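Local coordinates for protein heme oxygenase (Leptospira interrogans, PDB 5KZL) that catalyses the oxygen-dependent cleavage of heme to biliverdin, releasing iron and carbon monoxide, at residues A[57-62]-A[131-136]; A[79-84]-A[162-167]; A[125-130]-A[196-201]. The protein carries 1 engineered substitution. All coordinates share one frame; numbering follows the deposited sequence. Where two conformers were deposited one is given.

Contact 1. Residues A[57-62]-A[131-136]. With HEM (protoporphyrin IX containing Fe), chain B.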
# COMPACT_ATOMS: atom_id res chain seq x y z
N SER A 57 9.61 -4.70 1.81
CA SER A 57 10.49 -4.30 0.70
C SER A 57 10.38 -2.80 0.41
O SER A 57 11.41 -2.12 0.34
CB SER A 57 10.15 -5.09 -0.56
OG SER A 57 11.08 -4.74 -1.57
N MET A 58 9.13 -2.28 0.26
CA MET A 58 8.94 -0.87 -0.00
C MET A 58 9.61 -0.01 1.07
O MET A 58 10.31 0.95 0.70
CB MET A 58 7.46 -0.54 -0.20
CG MET A 58 7.21 0.91 -0.52
SD MET A 58 5.54 1.25 -1.10
CE MET A 58 4.62 0.86 0.31
N GLU A 59 9.47 -0.37 2.37
CA GLU A 59 10.07 0.37 3.49
C GLU A 59 11.57 0.21 3.54
O GLU A 59 12.27 1.19 3.83
CB GLU A 59 9.36 0.05 4.81
CG GLU A 59 7.92 0.53 4.67
CD GLU A 59 6.75 0.02 5.48
OE1 GLU A 59 6.95 -0.63 6.53
OE2 GLU A 59 5.60 0.37 5.11
N GLU A 60 12.09 -0.95 3.12
CA GLU A 60 13.54 -1.12 3.02
C GLU A 60 14.11 -0.15 1.96
O GLU A 60 15.10 0.55 2.21
CB GLU A 60 13.87 -2.56 2.61
CG GLU A 60 13.94 -3.50 3.79
CD GLU A 60 14.17 -4.95 3.41
OE1 GLU A 60 14.50 -5.22 2.23
OE2 GLU A 60 14.01 -5.82 4.30
N GLU A 61 13.45 -0.08 0.81
CA GLU A 61 13.85 0.75 -0.32
C GLU A 61 13.61 2.25 -0.11
O GLU A 61 14.45 3.06 -0.50
CB GLU A 61 13.21 0.22 -1.62
CG GLU A 61 13.59 -1.23 -1.97
CD GLU A 61 15.05 -1.62 -1.77
OE1 GLU A 61 15.95 -0.82 -2.10
OE2 GLU A 61 15.29 -2.74 -1.27
N LEU A 62 12.50 2.64 0.55
CA LEU A 62 12.25 4.05 0.86
C LEU A 62 13.27 4.57 1.89
O LEU A 62 13.72 5.72 1.79
CB LEU A 62 10.81 4.27 1.36
CG LEU A 62 9.72 4.18 0.27
CD1 LEU A 62 8.34 4.15 0.92
CD2 LEU A 62 9.81 5.38 -0.73
N VAL A 131 0.30 4.95 -4.57
CA VAL A 131 -0.68 3.87 -4.77
C VAL A 131 -0.99 3.17 -3.47
O VAL A 131 -2.15 3.06 -3.13
CB VAL A 131 -0.30 2.89 -5.91
CG1 VAL A 131 -1.34 1.79 -6.03
CG2 VAL A 131 -0.17 3.63 -7.24
N ARG A 132 0.04 2.72 -2.75
CA ARG A 132 -0.19 2.06 -1.47
C ARG A 132 -0.51 3.05 -0.30
O ARG A 132 -1.60 2.97 0.24
CB ARG A 132 0.96 1.09 -1.10
CG ARG A 132 0.96 -0.25 -1.90
CD ARG A 132 -0.39 -1.00 -2.07
NE ARG A 132 -1.19 -1.07 -0.84
CZ ARG A 132 -2.43 -1.54 -0.73
NH1 ARG A 132 -3.05 -2.07 -1.79
NH2 ARG A 132 -3.07 -1.48 0.43
N TYR A 133 0.42 3.94 0.11
CA TYR A 133 0.16 4.77 1.31
C TYR A 133 -0.96 5.76 1.19
O TYR A 133 -1.73 5.88 2.15
CB TYR A 133 1.40 5.52 1.77
CG TYR A 133 2.57 4.65 2.15
CD1 TYR A 133 2.40 3.53 2.96
CD2 TYR A 133 3.86 5.01 1.79
CE1 TYR A 133 3.49 2.75 3.35
CE2 TYR A 133 4.96 4.25 2.18
CZ TYR A 133 4.77 3.12 2.96
OH TYR A 133 5.86 2.37 3.31
N LEU A 134 -1.09 6.49 0.05
CA LEU A 134 -2.20 7.44 0.02
C LEU A 134 -3.55 6.69 0.01
O LEU A 134 -4.49 7.14 0.65
CB LEU A 134 -2.08 8.50 -1.12
CG LEU A 134 -3.11 9.64 -1.07
CD1 LEU A 134 -3.15 10.35 0.30
CD2 LEU A 134 -2.91 10.61 -2.20
N GLY A 135 -3.59 5.51 -0.62
CA GLY A 135 -4.76 4.64 -0.60
C GLY A 135 -5.08 4.16 0.80
O GLY A 135 -6.24 4.21 1.23
N ASP A 136 -4.04 3.74 1.55
CA ASP A 136 -4.17 3.25 2.94
C ASP A 136 -4.71 4.36 3.85
O ASP A 136 -5.64 4.14 4.63
CB ASP A 136 -2.83 2.79 3.51
CG ASP A 136 -2.17 1.62 2.82
OD1 ASP A 136 -2.88 0.81 2.19
OD2 ASP A 136 -0.94 1.50 2.95
CHA HEM B . -8.63 6.54 -2.56
CHB HEM B . -5.58 3.12 -3.79
CHC HEM B . -9.03 -0.09 -3.00
CHD HEM B . -11.64 3.21 -0.98
C1A HEM B . -7.51 5.88 -2.95
C2A HEM B . -6.31 6.54 -3.39
C3A HEM B . -5.48 5.57 -3.76
C4A HEM B . -6.11 4.35 -3.53
CMA HEM B . -4.09 5.73 -4.26
CAA HEM B . -6.04 8.02 -3.43
CBA HEM B . -6.67 8.72 -4.66
CGA HEM B . -6.23 10.12 -4.73
O1A HEM B . -5.60 10.52 -5.66
O2A HEM B . -6.52 10.86 -3.80
C1B HEM B . -6.26 1.92 -3.70
C2B HEM B . -5.71 0.65 -4.14
C3B HEM B . -6.70 -0.24 -3.91
C4B HEM B . -7.84 0.50 -3.35
CMB HEM B . -4.34 0.35 -4.67
CAB HEM B . -6.75 -1.63 -4.14
CBB HEM B . -5.85 -2.07 -4.86
C1C HEM B . -10.00 0.45 -2.24
C2C HEM B . -11.01 -0.25 -1.52
C3C HEM B . -11.74 0.71 -0.94
C4C HEM B . -11.16 1.99 -1.28
CMC HEM B . -11.19 -1.77 -1.43
CAC HEM B . -12.90 0.46 -0.11
CBC HEM B . -13.30 1.34 0.71
C1D HEM B . -11.07 4.42 -1.34
C2D HEM B . -11.69 5.73 -1.03
C3D HEM B . -10.84 6.64 -1.44
C4D HEM B . -9.71 5.90 -2.03
CMD HEM B . -12.98 5.96 -0.33
CAD HEM B . -11.05 8.13 -1.38
CBD HEM B . -10.87 8.70 -0.02
CGD HEM B . -11.05 10.18 0.02
O1D HEM B . -11.03 10.83 -0.95
O2D HEM B . -11.21 10.68 1.09
NA HEM B . -7.32 4.57 -3.10
NB HEM B . -7.47 1.71 -3.32
NC HEM B . -10.16 1.74 -2.07
ND HEM B . -9.90 4.60 -1.92
FE HEM B . -8.75 3.19 -2.61
O HOH W 1 -7.91 2.91 -0.51

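Contact 2. Residues A[79-84]-A[162-167]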
# COMPACT_ATOMS: atom_id res chain seq x y z
N LEU A 79 3.69 6.66 7.82
CA LEU A 79 2.88 5.80 6.96
C LEU A 79 3.27 4.33 6.97
O LEU A 79 2.46 3.52 6.55
CB LEU A 79 2.91 6.32 5.51
CG LEU A 79 2.37 7.74 5.28
CD1 LEU A 79 2.69 8.21 3.87
CD2 LEU A 79 0.84 7.79 5.50
N TYR A 80 4.50 4.00 7.42
CA TYR A 80 5.02 2.61 7.39
C TYR A 80 4.05 1.61 8.00
O TYR A 80 3.42 1.89 9.04
CB TYR A 80 6.42 2.50 8.00
CG TYR A 80 7.54 3.21 7.26
CD1 TYR A 80 7.31 3.84 6.03
CD2 TYR A 80 8.83 3.25 7.78
CE1 TYR A 80 8.34 4.50 5.35
CE2 TYR A 80 9.86 3.91 7.12
CZ TYR A 80 9.60 4.56 5.92
OH TYR A 80 10.64 5.17 5.27
N ARG A 81 3.89 0.47 7.30
CA ARG A 81 2.90 -0.57 7.60
C ARG A 81 3.47 -1.91 8.03
O ARG A 81 2.70 -2.71 8.56
CB ARG A 81 1.97 -0.79 6.37
CG ARG A 81 1.21 0.46 5.84
CD ARG A 81 0.12 0.96 6.77
NE ARG A 81 0.66 1.75 7.89
CZ ARG A 81 0.05 1.90 9.06
NH1 ARG A 81 0.60 2.64 10.02
NH2 ARG A 81 -1.13 1.34 9.28
N LYS A 82 4.78 -2.18 7.79
CA LYS A 82 5.39 -3.48 8.09
C LYS A 82 5.08 -3.97 9.52
O LYS A 82 4.64 -5.12 9.68
CB LYS A 82 6.91 -3.46 7.83
CG LYS A 82 7.69 -4.72 8.20
CD LYS A 82 9.17 -4.42 8.22
CE LYS A 82 9.87 -5.13 9.34
NZ LYS A 82 11.30 -4.73 9.43
N ASN A 83 5.26 -3.10 10.53
CA ASN A 83 5.01 -3.49 11.93
C ASN A 83 3.53 -3.68 12.25
O ASN A 83 3.19 -4.58 13.01
CB ASN A 83 5.67 -2.51 12.89
CG ASN A 83 7.18 -2.59 12.87
OD1 ASN A 83 7.79 -3.64 12.64
ND2 ASN A 83 7.83 -1.49 13.16
N ALA A 84 2.65 -2.87 11.63
CA ALA A 84 1.20 -3.00 11.80
C ALA A 84 0.77 -4.36 11.23
O ALA A 84 0.01 -5.08 11.89
CB ALA A 84 0.48 -1.88 11.06
N TYR A 162 -4.86 -0.75 9.29
CA TYR A 162 -5.67 0.41 8.88
C TYR A 162 -5.51 1.63 9.76
O TYR A 162 -6.15 2.66 9.47
CB TYR A 162 -7.14 0.01 8.83
CG TYR A 162 -7.38 -1.23 8.01
CD1 TYR A 162 -7.28 -1.21 6.62
CD2 TYR A 162 -7.70 -2.44 8.62
CE1 TYR A 162 -7.45 -2.36 5.86
CE2 TYR A 162 -7.88 -3.60 7.87
CZ TYR A 162 -7.78 -3.55 6.49
OH TYR A 162 -7.95 -4.68 5.74
N GLU A 163 -4.70 1.54 10.82
CA GLU A 163 -4.54 2.63 11.79
C GLU A 163 -3.16 3.28 11.76
O GLU A 163 -2.12 2.60 11.63
CB GLU A 163 -4.90 2.15 13.20
CG GLU A 163 -6.29 1.55 13.32
CD GLU A 163 -6.71 1.37 14.76
OE1 GLU A 163 -5.85 1.02 15.59
OE2 GLU A 163 -7.91 1.58 15.06
N PHE A 164 -3.15 4.62 11.88
CA PHE A 164 -1.96 5.46 11.84
C PHE A 164 -1.80 6.20 13.17
O PHE A 164 -2.19 7.37 13.24
CB PHE A 164 -2.04 6.43 10.62
CG PHE A 164 -2.09 5.68 9.31
CD1 PHE A 164 -3.31 5.23 8.81
CD2 PHE A 164 -0.93 5.36 8.62
CE1 PHE A 164 -3.36 4.49 7.61
CE2 PHE A 164 -0.98 4.62 7.44
CZ PHE A 164 -2.20 4.20 6.94
N PRO A 165 -1.30 5.54 14.24
CA PRO A 165 -1.20 6.23 15.54
C PRO A 165 -0.28 7.45 15.53
O PRO A 165 -0.46 8.34 16.35
CB PRO A 165 -0.73 5.13 16.50
CG PRO A 165 -0.04 4.13 15.62
CD PRO A 165 -0.82 4.14 14.34
N MET A 166 0.64 7.54 14.56
CA MET A 166 1.56 8.67 14.43
C MET A 166 0.90 9.89 13.78
O MET A 166 1.52 10.96 13.71
CB MET A 166 2.82 8.24 13.62
CG MET A 166 3.65 7.18 14.30
SD MET A 166 5.14 6.77 13.35
CE MET A 166 6.02 5.74 14.52
N ILE A 167 -0.32 9.73 13.24
CA ILE A 167 -1.06 10.78 12.53
C ILE A 167 -2.36 11.06 13.30
O ILE A 167 -3.28 10.23 13.29
CB ILE A 167 -1.33 10.37 11.03
CG1 ILE A 167 -0.01 10.10 10.23
CG2 ILE A 167 -2.19 11.41 10.31
CD1 ILE A 167 -0.21 9.35 8.81

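Contact 3. Residues A[125-130]-A[196-201]. With HEM (protoporphyrin IX containing Fe), chain B.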
# COMPACT_ATOMS: atom_id res chain seq x y z
N LEU A 125 9.77 5.34 -6.92
CA LEU A 125 9.20 4.85 -5.65
C LEU A 125 8.09 5.80 -5.17
O LEU A 125 7.23 5.39 -4.39
CB LEU A 125 10.29 4.69 -4.57
CG LEU A 125 11.26 3.52 -4.77
CD1 LEU A 125 12.33 3.52 -3.68
CD2 LEU A 125 10.52 2.15 -4.79
N ALA A 126 8.06 7.05 -5.71
CA ALA A 126 6.98 8.00 -5.43
C ALA A 126 5.64 7.38 -5.82
O ALA A 126 4.65 7.58 -5.12
CB ALA A 126 7.19 9.31 -6.19
N ALA A 127 5.60 6.61 -6.94
CA ALA A 127 4.40 5.91 -7.43
C ALA A 127 3.93 4.84 -6.46
O ALA A 127 2.73 4.69 -6.23
CB ALA A 127 4.68 5.27 -8.77
N HIS A 128 4.87 4.12 -5.87
CA HIS A 128 4.65 3.07 -4.89
C HIS A 128 4.08 3.65 -3.59
O HIS A 128 3.08 3.13 -3.08
CB HIS A 128 5.96 2.31 -4.70
CG HIS A 128 6.28 1.44 -5.89
ND1 HIS A 128 6.03 0.08 -5.87
CD2 HIS A 128 6.76 1.78 -7.11
CE1 HIS A 128 6.42 -0.38 -7.05
NE2 HIS A 128 6.84 0.61 -7.85
N SER A 129 4.68 4.74 -3.09
CA SER A 129 4.20 5.51 -1.95
C SER A 129 2.74 5.99 -2.22
O SER A 129 1.86 5.71 -1.42
CB SER A 129 5.11 6.71 -1.71
OG SER A 129 4.47 7.57 -0.78
N TYR A 130 2.48 6.64 -3.37
CA TYR A 130 1.14 7.10 -3.74
C TYR A 130 0.09 5.98 -3.74
O TYR A 130 -0.92 6.07 -3.04
CB TYR A 130 1.14 7.84 -5.11
CG TYR A 130 -0.25 8.10 -5.66
CD1 TYR A 130 -1.02 9.16 -5.20
CD2 TYR A 130 -0.81 7.27 -6.63
CE1 TYR A 130 -2.32 9.38 -5.68
CE2 TYR A 130 -2.12 7.46 -7.09
CZ TYR A 130 -2.85 8.55 -6.65
OH TYR A 130 -4.14 8.74 -7.11
N ALA A 196 3.00 6.25 -15.16
CA ALA A 196 3.20 4.92 -15.76
C ALA A 196 3.55 3.88 -14.67
O ALA A 196 2.95 2.79 -14.64
CB ALA A 196 4.30 4.99 -16.81
N GLU A 197 4.41 4.27 -13.70
CA GLU A 197 4.74 3.38 -12.59
C GLU A 197 3.52 3.09 -11.70
O GLU A 197 3.28 1.93 -11.36
CB GLU A 197 5.94 3.87 -11.78
CG GLU A 197 6.49 2.83 -10.79
CD GLU A 197 7.04 1.53 -11.38
OE1 GLU A 197 7.24 1.48 -12.61
OE2 GLU A 197 7.27 0.57 -10.61
N SER A 198 2.72 4.13 -11.39
CA SER A 198 1.51 4.00 -10.57
C SER A 198 0.55 2.97 -11.19
O SER A 198 0.02 2.12 -10.48
CB SER A 198 0.84 5.35 -10.39
OG SER A 198 1.72 6.26 -9.75
N LYS A 199 0.36 3.03 -12.52
CA LYS A 199 -0.49 2.05 -13.22
C LYS A 199 0.02 0.62 -13.04
O LYS A 199 -0.79 -0.30 -12.81
CB LYS A 199 -0.60 2.41 -14.70
CG LYS A 199 -1.38 3.69 -14.92
CD LYS A 199 -1.34 4.08 -16.39
CE LYS A 199 -2.12 5.33 -16.64
NZ LYS A 199 -3.55 5.00 -16.92
N GLN A 200 1.36 0.44 -13.11
CA GLN A 200 2.02 -0.85 -12.92
C GLN A 200 1.78 -1.35 -11.50
O GLN A 200 1.49 -2.54 -11.30
CB GLN A 200 3.54 -0.69 -13.14
CG GLN A 200 4.08 -1.26 -14.43
CD GLN A 200 3.76 -2.72 -14.60
OE1 GLN A 200 4.32 -3.62 -13.97
NE2 GLN A 200 2.80 -2.95 -15.44
N VAL A 201 1.86 -0.45 -10.51
CA VAL A 201 1.63 -0.80 -9.10
C VAL A 201 0.19 -1.29 -8.93
O VAL A 201 0.00 -2.32 -8.29
CB VAL A 201 1.97 0.34 -8.09
CG1 VAL A 201 1.78 -0.13 -6.64
CG2 VAL A 201 3.39 0.84 -8.28
CHA HEM B . -8.63 6.54 -2.56
CHB HEM B . -5.58 3.12 -3.79
CHC HEM B . -9.03 -0.09 -3.00
CHD HEM B . -11.64 3.21 -0.98
C1A HEM B . -7.51 5.88 -2.95
C2A HEM B . -6.31 6.54 -3.39
C3A HEM B . -5.48 5.57 -3.76
C4A HEM B . -6.11 4.35 -3.53
CMA HEM B . -4.09 5.73 -4.26
CAA HEM B . -6.04 8.02 -3.43
CBA HEM B . -6.67 8.72 -4.66
CGA HEM B . -6.23 10.12 -4.73
O1A HEM B . -5.60 10.52 -5.66
O2A HEM B . -6.52 10.86 -3.80
C1B HEM B . -6.26 1.92 -3.70
C2B HEM B . -5.71 0.65 -4.14
C3B HEM B . -6.70 -0.24 -3.91
C4B HEM B . -7.84 0.50 -3.35
CMB HEM B . -4.34 0.35 -4.67
CAB HEM B . -6.75 -1.63 -4.14
CBB HEM B . -5.85 -2.07 -4.86
C1C HEM B . -10.00 0.45 -2.24
C2C HEM B . -11.01 -0.25 -1.52
C3C HEM B . -11.74 0.71 -0.94
C4C HEM B . -11.16 1.99 -1.28
CMC HEM B . -11.19 -1.77 -1.43
CAC HEM B . -12.90 0.46 -0.11
CBC HEM B . -13.30 1.34 0.71
C1D HEM B . -11.07 4.42 -1.34
C2D HEM B . -11.69 5.73 -1.03
C3D HEM B . -10.84 6.64 -1.44
C4D HEM B . -9.71 5.90 -2.03
CMD HEM B . -12.98 5.96 -0.33
CAD HEM B . -11.05 8.13 -1.38
CBD HEM B . -10.87 8.70 -0.02
CGD HEM B . -11.05 10.18 0.02
O1D HEM B . -11.03 10.83 -0.95
O2D HEM B . -11.21 10.68 1.09
NA HEM B . -7.32 4.57 -3.10
NB HEM B . -7.47 1.71 -3.32
NC HEM B . -10.16 1.74 -2.07
ND HEM B . -9.90 4.60 -1.92
FE HEM B . -8.75 3.19 -2.61
O HOH W 1 -7.91 2.91 -0.51

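Contact 1. Residues A[57-62]-A[131-136]
Met58, Glu59 and Leu62 meet Tyr133 and Arg132 between two helical segments that cross at -110°, their axes 12.9 Å apart at closest approach. Long side chains therefore bridge the gap, and the phenol of Tyr133 does most of the work. Met58 CE lies over one face of that ring, displaced toward the rim, with CE 3.5 Å from Tyr133 CZ; this is a CH-pi contact, and the sulfur stands obliquely to the ring in a Met-aromatic arrangement. The Met58 chain runs out extended and bends only at its last torsion (chi3 65°), which turns CE onto the phenol. Met58 was deposited in two conformers, so this packing describes one of them. Leu62 CD1 reaches the ring edge, 3.6 Å from Tyr133 CE2. At the tip, Tyr133 OH donates to Glu59 OE2 at 2.7 Å, arriving on the anti side of the carboxylate, somewhat out of its plane. Arg132 offers its CB to Met58 CE, but its guanidinium leads away: NH2 bridges Asp136 OD1 at 2.9 Å, and NE bonds to Tyr55 OH. Behind the contact, segment 131-136 is part of the distal heme helix of the family. Gly135 CA comes within 3.2 Å of heme C4A, and Gly135 O accepts a hydrogen bond from the iron-bound water. Glu59 OE2 also receives Arg81 N, and OE1 receives Lys82 N; with three donors gripping it, this buried carboxylate is probably stabilised as the anion.

Contact 2. Residues A[79-84]-A[162-167]
Arg81 carries the contact, laying its guanidinium nearly flat on the ring of Phe164, the two planes 24° apart and the centres 3.9 Å from each other in an off-centre cation-pi stack. Phe164 CE2 sits beneath the middle of the guanidinium, 3.3 Å from Arg81 CZ, while Ala84 CB touches the opposite face near its rim. In the guanidinium plane, Glu163 O takes Arg81 NH2 at 2.8 Å and NH1 weakly. Arg81 NE turns back to Leu79 O at 2.9 Å, and NH2 has a further partner in Phe161 O, so backbone carbonyls fix the group's rotation. The chain bends at chi2 and chi3 (-70° and 79°) to place it there. Beside this stack, Leu79 CD2 packs on Ile167 CD1 at 3.8 Å. The solvent side is looser: Pro165 and Met166, in the type I turn from Phe164 to Ile167, are exposed and barely approach 79-84, and the carboxylate of Glu163 is engaged with Lys144. The contact thus joins the entry to helix 82-93 to the loop before helix 170-183, with Leu79 and Ile167 resting on Phe173 of that helix and Leu79 also meeting Tyr133 of helix 125-151.

Contact 3. Residues A[125-130]-A[196-201]
Ala127 is where segment 125-130 first meets 196-201 in earnest: its CA lies 4.7 Å from Ser198 CA, an approach that small side chains permit. Its methyl nestles between Glu197 and Ser198, CB being 3.3 Å from Ser198 OG, whose hydrogen bond runs back to Ile194 O within its own helix. One residue on, the His128 imidazole is held in two ways. Its NE2 donates to Glu197 OE2 at 2.8 Å, a nearly straight bond (164°) in the ring plane that uses the anti lone pair of the oxygen. Val201 CG2 sits over the centre of one ring face, 3.5 Å from His128 NE2, as a CH-pi contact. Glu197 gets there by setting CG opposite its backbone N and then bending at chi2 (62°); its OE1 makes a salt bridge with Arg113, so the buried His-carboxylate pair is probably polarised by that arginine. The frame is the all-helical heme oxygenase fold, in which helix 125-151 continues from here over the heme and packs against helix 188-210, the segments inclined at 49°. Ser129 turns to another neighbour, OG bonding with Tyr177 OH. Tyr130 swings back toward 196-201, with CD2 4.1 Å from Ser198 OG, and past it to the cofactor: the heme methyl CMA lies over one face of its ring, and Tyr130 OH donates to propionate oxygen O1A at 2.7 Å.

How the contacts relate
Contacts 1 and 3 lie 9 Å apart centre to centre on consecutive turns of helix 125-151, which meets helix 41-64 in the one and helix 188-210 in the other; both reach the heme. They also touch directly, Met58 SD packing on His128 O and Val131 on Ser198 and Val201. Contact 2, its centre about 11 Å from that of contact 1, adjoins it through Tyr80, Arg81 and Lys82 around Glu59, while contacts 2 and 3 stand about 20 Å apart between centres, on opposite sides of the chain's centre. In sequence the segments run 57-62, 79-84, 125-130, 131-136, 162-167, 196-201, so every pair interleaves and early, middle and late parts of the chain are tied together beside the helix that lies over the heme.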